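Local atomic coordinates of hemolysin-related protein (Vibrio cholerae serotype O1, PDB entry 6MLT), a protein that binds calcium as a secreted biofilm matrix protein and probably helps Vibrio cholerae biofilms adhere, with a lectin-like domain likely to recognise carbohydrate. Residues Ala55-Val60 with Ser536-Ala541; Ile513-Gly518 with Gly553-Glu558. All blocks are in the same frame, centred on the assembly; numbering follows the deposited sequence.

Overall arrangement
Both contacts involve one four-stranded sheet, that of strands 13-19, 525-527, 536-541 and 553-559, in which 536-541 and 553-559 are antiparallel neighbours. Contact 1 packs strand 536-541 against residues 55-60 of the following blade and is fully buried and apolar, although a calcium site lies on the far side of the latter strand. Contact 2 joins strand 553-559 to residues 513-518 at the end of the preceding blade; it is only partly buried and combines a CH-pi contact of an isoleucine on a tyrosine ring with a water bridge. Their centres are 10 Å apart, and Met539 and Ala541 of contact 1 pack on Asn515 of contact 2.

Contact 1. Residues Ala55-Val60 with Ser536-Ala541; sequences ADIIVV and SLIMVA. With CA (calcium ion), chain C.
Ile57 and Ile538 meet tip to tip between two strands that run in the same direction but belong to different sheets. CG1 of Ile57 lies 4.1 Å from CG2 of Ile538, and CD1 of Ile538 closes on that same Ile57 CG1 at 4.2 Å, giving one methylene two methyl neighbours. In Ile538 the outer torsion (chi2 137°) departs from a staggered value and leaves CD1 and CG2 straddling Ile57 CG1 at nearly equal distances. Two residues on, the packing thins to one methyl pair: CG1 of Val59 stands 4.2 Å from CG1 of Val540, and less surface is buried there than between the isoleucines. No hydrogen bond crosses, as expected with CA atoms of Ile57 and Ile538 8.6 Å apart; the backbone of Ile57 pairs with Leu76 and that of Ile58 with Ile36, inside their own sheet.

Such face-to-face packing of adjacent sheets is how the blades of a beta-propeller are held together. Here the sheet of strand 56-63 rests on the blade that combines strand 13-19 with the last three strands of the chain, a closure of the ring often called Velcro. Val37 and Val556 extend the apolar layer around Ile538.

Away from the isoleucines, at the start of strand 56-63, the surroundings turn polar and hydrated, whereas Ile58 and Val60 farther along keep that side apolar. Asp56 turns its carboxylate to a calcium ion and grips it with both oxygens, OD1 at 2.4 Å and OD2 at 2.5 Å from the metal. Two waters, Asn41, Asp43 and the carbonyl of Val54 complete seven ligand atoms. Gly78 N also donates to OD1 and Leu40 N to OD2, which fixes the rotation of the carboxylate.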
ATOM      1  N   ALA A  55      21.022   4.675   5.964  1.00 20.55           N
ATOM      2  CA  ALA A  55      20.640   4.211   4.637  1.00 18.44           C
ATOM      3  C   ALA A  55      21.210   5.123   3.558  1.00 19.67           C
ATOM      4  O   ALA A  55      21.385   6.329   3.753  1.00 18.17           O
ATOM      5  CB  ALA A  55      19.120   4.141   4.512  1.00 19.88           C
ATOM      6  N   ASP A  56      21.480   4.532   2.402  1.00 18.18           N
ATOM      7  CA  ASP A  56      22.196   5.176   1.315  1.00 18.07           C
ATOM      8  C   ASP A  56      21.312   5.276   0.081  1.00 20.71           C
ATOM      9  O   ASP A  56      20.211   4.724   0.032  1.00 17.53           O
ATOM     10  CB  ASP A  56      23.468   4.394   1.025  1.00 19.50           C
ATOM     11  CG  ASP A  56      24.303   4.237   2.266  1.00 19.25           C
ATOM     12  OD1 ASP A  56      24.683   5.284   2.829  1.00 18.63           O
ATOM     13  OD2 ASP A  56      24.527   3.087   2.708  1.00 19.65           O
ATOM     14  N   ILE A  57      21.803   6.008  -0.915  1.00 17.25           N
ATOM     15  CA  ILE A  57      21.041   6.314  -2.120  1.00 19.02           C
ATOM     16  C   ILE A  57      21.736   5.674  -3.318  1.00 18.05           C
ATOM     17  O   ILE A  57      22.960   5.776  -3.460  1.00 21.10           O
ATOM     18  CB  ILE A  57      20.883   7.835  -2.312  1.00 21.39           C
ATOM     19  CG1 ILE A  57      19.872   8.408  -1.306  1.00 27.14           C
ATOM     20  CG2 ILE A  57      20.410   8.160  -3.728  1.00 21.03           C
ATOM     21  CD1 ILE A  57      20.373   8.582   0.089  1.00 32.45           C
ATOM     22  N   ILE A  58      20.954   5.023  -4.175  1.00 15.55           N
ATOM     23  CA  ILE A  58      21.433   4.475  -5.439  1.00 16.22           C
ATOM     24  C   ILE A  58      20.754   5.222  -6.578  1.00 16.43           C
ATOM     25  O   ILE A  58      19.521   5.328  -6.611  1.00 16.94           O
ATOM     26  CB  ILE A  58      21.157   2.967  -5.549  1.00 19.80           C
ATOM     27  CG1 ILE A  58      21.954   2.201  -4.497  1.00 23.57           C
ATOM     28  CG2 ILE A  58      21.521   2.464  -6.960  1.00 21.69           C
ATOM     29  CD1 ILE A  58      21.480   0.773  -4.302  1.00 29.09           C
ATOM     30  N   VAL A  59      21.560   5.709  -7.522  1.00 16.30           N
ATOM     31  CA  VAL A  59      21.081   6.401  -8.711  1.00 18.01           C
ATOM     32  C   VAL A  59      21.884   5.912  -9.909  1.00 16.62           C
ATOM     33  O   VAL A  59      22.923   5.262  -9.770  1.00 18.30           O
ATOM     34  CB  VAL A  59      21.185   7.937  -8.581  1.00 19.00           C
ATOM     35  CG1 VAL A  59      20.276   8.429  -7.474  1.00 17.93           C
ATOM     36  CG2 VAL A  59      22.616   8.358  -8.313  1.00 20.09           C
ATOM     37  N   VAL A  60      21.383   6.233 -11.098  1.00 18.68           N
ATOM     38  CA  VAL A  60      22.071   5.970 -12.355  1.00 16.37           C
ATOM     39  C   VAL A  60      22.329   7.317 -13.019  1.00 16.88           C
ATOM     40  O   VAL A  60      21.390   8.090 -13.241  1.00 17.50           O
ATOM     41  CB  VAL A  60      21.252   5.047 -13.272  1.00 15.28           C
ATOM     42  CG1 VAL A  60      22.056   4.691 -14.521  1.00 17.04           C
ATOM     43  CG2 VAL A  60      20.812   3.777 -12.516  1.00 17.91           C
ATOM     44  N   SER A 536      14.624  12.412   5.511  1.00 18.16           N
ATOM     45  CA  SER A 536      15.278  13.179   4.461  1.00 18.79           C
ATOM     46  C   SER A 536      14.421  13.131   3.201  1.00 19.97           C
ATOM     47  O   SER A 536      13.758  12.126   2.918  1.00 19.23           O
ATOM     48  CB  SER A 536      16.665  12.623   4.138  1.00 19.61           C
ATOM     49  OG  SER A 536      17.486  12.555   5.288  1.00 22.98           O
ATOM     50  N   LEU A 537      14.439  14.229   2.450  1.00 18.54           N
ATOM     51  CA  LEU A 537      13.740  14.355   1.176  1.00 18.31           C
ATOM     52  C   LEU A 537      14.770  14.307   0.050  1.00 17.85           C
ATOM     53  O   LEU A 537      15.618  15.202  -0.057  1.00 17.48           O
ATOM     54  CB  LEU A 537      12.955  15.662   1.120  1.00 18.85           C
ATOM     55  CG  LEU A 537      12.450  16.114  -0.255  1.00 20.70           C
ATOM     56  CD1 LEU A 537      11.509  15.085  -0.860  1.00 21.41           C
ATOM     57  CD2 LEU A 537      11.768  17.471  -0.151  1.00 24.60           C
ATOM     58  N   ILE A 538      14.678  13.280  -0.794  1.00 17.00           N
ATOM     59  CA  ILE A 538      15.683  12.979  -1.815  1.00 17.55           C
ATOM     60  C   ILE A 538      15.073  13.208  -3.192  1.00 18.95           C
ATOM     61  O   ILE A 538      14.000  12.670  -3.492  1.00 18.65           O
ATOM     62  CB  ILE A 538      16.179  11.527  -1.693  1.00 18.39           C
ATOM     63  CG1 ILE A 538      16.737  11.262  -0.291  1.00 21.38           C
ATOM     64  CG2 ILE A 538      17.245  11.225  -2.764  1.00 18.19           C
ATOM     65  CD1 ILE A 538      16.324   9.933   0.291  1.00 21.97           C
ATOM     66  N   MET A 539      15.774  13.957  -4.047  1.00 16.53           N
ATOM     67  CA  MET A 539      15.302  14.188  -5.403  1.00 21.01           C
ATOM     68  C   MET A 539      16.477  14.229  -6.370  1.00 17.70           C
ATOM     69  O   MET A 539      17.607  14.561  -5.997  1.00 17.72           O
ATOM     70  CB  MET A 539      14.487  15.487  -5.506  1.00 23.22           C
ATOM     71  CG  MET A 539      15.263  16.750  -5.231  1.00 24.27           C
ATOM     72  SD  MET A 539      14.181  18.189  -5.052  1.00 22.89           S
ATOM     73  CE  MET A 539      13.420  17.833  -3.468  1.00 19.95           C
ATOM     74  N   VAL A 540      16.197  13.887  -7.622  1.00 18.55           N
ATOM     75  CA  VAL A 540      17.214  13.845  -8.665  1.00 16.84           C
ATOM     76  C   VAL A 540      16.979  14.998  -9.629  1.00 18.19           C
ATOM     77  O   VAL A 540      15.860  15.501  -9.768  1.00 16.20           O
ATOM     78  CB  VAL A 540      17.206  12.483  -9.390  1.00 17.59           C
ATOM     79  CG1 VAL A 540      17.375  11.358  -8.381  1.00 18.12           C
ATOM     80  CG2 VAL A 540      15.915  12.301 -10.190  1.00 18.66           C
ATOM     81  N   ALA A 541      18.051  15.425 -10.292  1.00 15.70           N
ATOM     82  CA  ALA A 541      17.997  16.609 -11.132  1.00 17.35           C
ATOM     83  C   ALA A 541      18.905  16.443 -12.339  1.00 17.39           C
ATOM     84  O   ALA A 541      19.897  15.703 -12.305  1.00 19.75           O
ATOM     85  CB  ALA A 541      18.401  17.868 -10.358  1.00 17.25           C
TER
HETATM   86 CA    CA C1002      25.321   4.065   4.849  1.00 21.98          CA
HETATM   87  O   HOH W   1      26.415   6.131   5.057  1.00 19.65           O
HETATM   88  O   HOH W   2      24.691   1.698   5.475  1.00 19.47           O

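Contact 2. Residues Ile513-Gly518 with Gly553-Glu558; sequences IANSSG and GVFVYE
The Tyr557 ring carries Ile513 over one face, while a water sits at its edge in the ring plane, next to the hydroxyl. CD1 of Ile513 lies 4.0 Å from the centroid of the Tyr557 ring and only 11° off the ring normal, a well-centred CH-pi contact. The second branch of the isoleucine covers the phenol end: its CG2 is 3.5 Å from CZ and 3.4 Å from OH of Tyr557. With CG1 beside the backbone N (chi1 -68°) and CG2 anti to that N, the two branches spread along the length of the ring, and the two side chains lie alongside, pointing in opposite directions. The Phe555 ring is met obliquely, by OD1 of Asn515 at 4.2 Å from its CD1.

The water ties the polar groups together. It accepts from Tyr557 OH at 2.6 Å and donates to Ala514 O at 2.7 Å and to Asn515 OD1 at 2.9 Å, so the tyrosine hydroxyl is linked to the other segment without a direct bond. Asn515 ND2 is taken by Val540 O, which holds the amide in place for the bridge.

In the propeller, Ile513 is the penultimate residue of 509-514, an outermost strand of one blade, and also touches Leu537 and Thr13; strand 553-559 runs in the next blade, flanked by strands 13-19 and 536-541.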
ATOM      1  N   ILE A 513      10.784  23.797  -4.070  1.00 21.21           N
ATOM      2  CA  ILE A 513      12.234  23.646  -4.124  1.00 23.52           C
ATOM      3  C   ILE A 513      12.649  23.696  -5.584  1.00 22.08           C
ATOM      4  O   ILE A 513      12.119  22.934  -6.401  1.00 19.41           O
ATOM      5  CB  ILE A 513      12.687  22.323  -3.475  1.00 22.00           C
ATOM      6  CG1 ILE A 513      12.448  22.367  -1.966  1.00 23.12           C
ATOM      7  CG2 ILE A 513      14.158  22.030  -3.788  1.00 26.49           C
ATOM      8  CD1 ILE A 513      12.653  21.033  -1.262  1.00 21.58           C
ATOM      9  N   ALA A 514      13.588  24.584  -5.913  1.00 20.22           N
ATOM     10  CA  ALA A 514      14.108  24.646  -7.271  1.00 20.34           C
ATOM     11  C   ALA A 514      14.848  23.351  -7.593  1.00 20.81           C
ATOM     12  O   ALA A 514      15.797  22.981  -6.895  1.00 23.21           O
ATOM     13  CB  ALA A 514      15.035  25.849  -7.429  1.00 21.76           C
ATOM     14  N   ASN A 515      14.414  22.673  -8.651  1.00 19.78           N
ATOM     15  CA  ASN A 515      14.963  21.370  -9.020  1.00 17.65           C
ATOM     16  C   ASN A 515      14.503  21.068 -10.437  1.00 19.47           C
ATOM     17  O   ASN A 515      13.295  20.957 -10.680  1.00 20.38           O
ATOM     18  CB  ASN A 515      14.490  20.290  -8.044  1.00 18.85           C
ATOM     19  CG  ASN A 515      15.245  18.979  -8.198  1.00 19.51           C
ATOM     20  OD1 ASN A 515      16.410  18.873  -7.818  1.00 18.48           O
ATOM     21  ND2 ASN A 515      14.572  17.971  -8.739  1.00 17.35           N
ATOM     22  N   SER A 516      15.446  20.949 -11.371  1.00 17.44           N
ATOM     23  CA  SER A 516      15.106  20.855 -12.784  1.00 17.94           C
ATOM     24  C   SER A 516      15.208  19.424 -13.299  1.00 18.92           C
ATOM     25  O   SER A 516      15.969  18.601 -12.780  1.00 17.89           O
ATOM     26  CB  SER A 516      16.003  21.758 -13.632  1.00 17.92           C
ATOM     27  OG  SER A 516      17.379  21.453 -13.465  1.00 18.62           O
ATOM     28  N   SER A 517      14.436  19.147 -14.349  1.00 20.16           N
ATOM     29  CA  SER A 517      14.492  17.864 -15.034  1.00 21.20           C
ATOM     30  C   SER A 517      13.805  17.967 -16.388  1.00 19.42           C
ATOM     31  O   SER A 517      12.778  18.646 -16.523  1.00 17.94           O
ATOM     32  CB  SER A 517      13.830  16.757 -14.202  1.00 19.88           C
ATOM     33  OG  SER A 517      13.882  15.518 -14.901  1.00 17.96           O
ATOM     34  N   GLY A 518      14.372  17.285 -17.388  1.00 17.39           N
ATOM     35  CA  GLY A 518      13.629  17.036 -18.614  1.00 18.32           C
ATOM     36  C   GLY A 518      12.369  16.235 -18.364  1.00 19.72           C
ATOM     37  O   GLY A 518      11.411  16.333 -19.140  1.00 21.70           O
ATOM     38  N   GLY A 553      22.176  16.248 -10.578  1.00 19.18           N
ATOM     39  CA  GLY A 553      22.716  15.303  -9.617  1.00 19.01           C
ATOM     40  C   GLY A 553      21.644  14.828  -8.655  1.00 20.49           C
ATOM     41  O   GLY A 553      20.526  14.493  -9.063  1.00 20.05           O
ATOM     42  N   VAL A 554      21.995  14.804  -7.374  1.00 19.33           N
ATOM     43  CA  VAL A 554      21.114  14.330  -6.307  1.00 18.90           C
ATOM     44  C   VAL A 554      21.130  15.370  -5.199  1.00 19.08           C
ATOM     45  O   VAL A 554      22.206  15.786  -4.750  1.00 20.00           O
ATOM     46  CB  VAL A 554      21.553  12.955  -5.767  1.00 19.61           C
ATOM     47  CG1 VAL A 554      20.611  12.485  -4.656  1.00 19.48           C
ATOM     48  CG2 VAL A 554      21.603  11.928  -6.891  1.00 20.66           C
ATOM     49  N   PHE A 555      19.947  15.765  -4.750  1.00 20.04           N
ATOM     50  CA  PHE A 555      19.796  16.811  -3.751  1.00 20.84           C
ATOM     51  C   PHE A 555      18.918  16.283  -2.630  1.00 20.74           C
ATOM     52  O   PHE A 555      17.827  15.763  -2.881  1.00 18.40           O
ATOM     53  CB  PHE A 555      19.220  18.084  -4.385  1.00 22.15           C
ATOM     54  CG  PHE A 555      20.173  18.728  -5.348  1.00 22.53           C
ATOM     55  CD1 PHE A 555      20.397  18.169  -6.593  1.00 27.72           C
ATOM     56  CD2 PHE A 555      20.895  19.848  -4.985  1.00 20.41           C
ATOM     57  CE1 PHE A 555      21.310  18.735  -7.468  1.00 28.66           C
ATOM     58  CE2 PHE A 555      21.806  20.412  -5.856  1.00 23.14           C
ATOM     59  CZ  PHE A 555      22.010  19.854  -7.096  1.00 25.25           C
ATOM     60  N   VAL A 556      19.419  16.388  -1.404  1.00 19.49           N
ATOM     61  CA  VAL A 556      18.766  15.833  -0.229  1.00 17.41           C
ATOM     62  C   VAL A 556      18.500  16.971   0.742  1.00 17.94           C
ATOM     63  O   VAL A 556      19.413  17.731   1.078  1.00 19.85           O
ATOM     64  CB  VAL A 556      19.622  14.733   0.425  1.00 17.72           C
ATOM     65  CG1 VAL A 556      18.945  14.184   1.679  1.00 19.31           C
ATOM     66  CG2 VAL A 556      19.873  13.610  -0.579  1.00 19.69           C
ATOM     67  N   TYR A 557      17.255  17.071   1.199  1.00 17.15           N
ATOM     68  CA  TYR A 557      16.804  18.140   2.068  1.00 17.61           C
ATOM     69  C   TYR A 557      16.304  17.563   3.381  1.00 19.35           C
ATOM     70  O   TYR A 557      15.987  16.377   3.483  1.00 19.64           O
ATOM     71  CB  TYR A 557      15.690  18.951   1.397  1.00 17.42           C
ATOM     72  CG  TYR A 557      16.151  19.635   0.128  1.00 20.85           C
ATOM     73  CD1 TYR A 557      16.167  18.962  -1.089  1.00 21.76           C
ATOM     74  CD2 TYR A 557      16.605  20.946   0.158  1.00 20.84           C
ATOM     75  CE1 TYR A 557      16.600  19.591  -2.246  1.00 21.29           C
ATOM     76  CE2 TYR A 557      17.038  21.576  -0.982  1.00 21.73           C
ATOM     77  CZ  TYR A 557      17.033  20.900  -2.181  1.00 22.02           C
ATOM     78  OH  TYR A 557      17.479  21.545  -3.316  1.00 23.97           O
ATOM     79  N   GLU A 558      16.218  18.434   4.379  1.00 21.33           N
ATOM     80  CA  GLU A 558      15.683  18.086   5.684  1.00 22.06           C
ATOM     81  C   GLU A 558      14.842  19.250   6.185  1.00 22.38           C
ATOM     82  O   GLU A 558      14.903  20.364   5.657  1.00 19.15           O
ATOM     83  CB  GLU A 558      16.806  17.753   6.670  1.00 23.01           C
ATOM     84  CG  GLU A 558      17.810  18.875   6.861  1.00 30.16           C
ATOM     85  CD  GLU A 558      18.890  18.516   7.859  1.00 39.98           C
ATOM     86  OE1 GLU A 558      18.540  18.109   8.985  1.00 45.75           O
ATOM     87  OE2 GLU A 558      20.083  18.631   7.515  1.00 42.63           O
TER
HETATM   88  O   HOH W   3      17.048  20.807  -5.803  1.00 23.02           O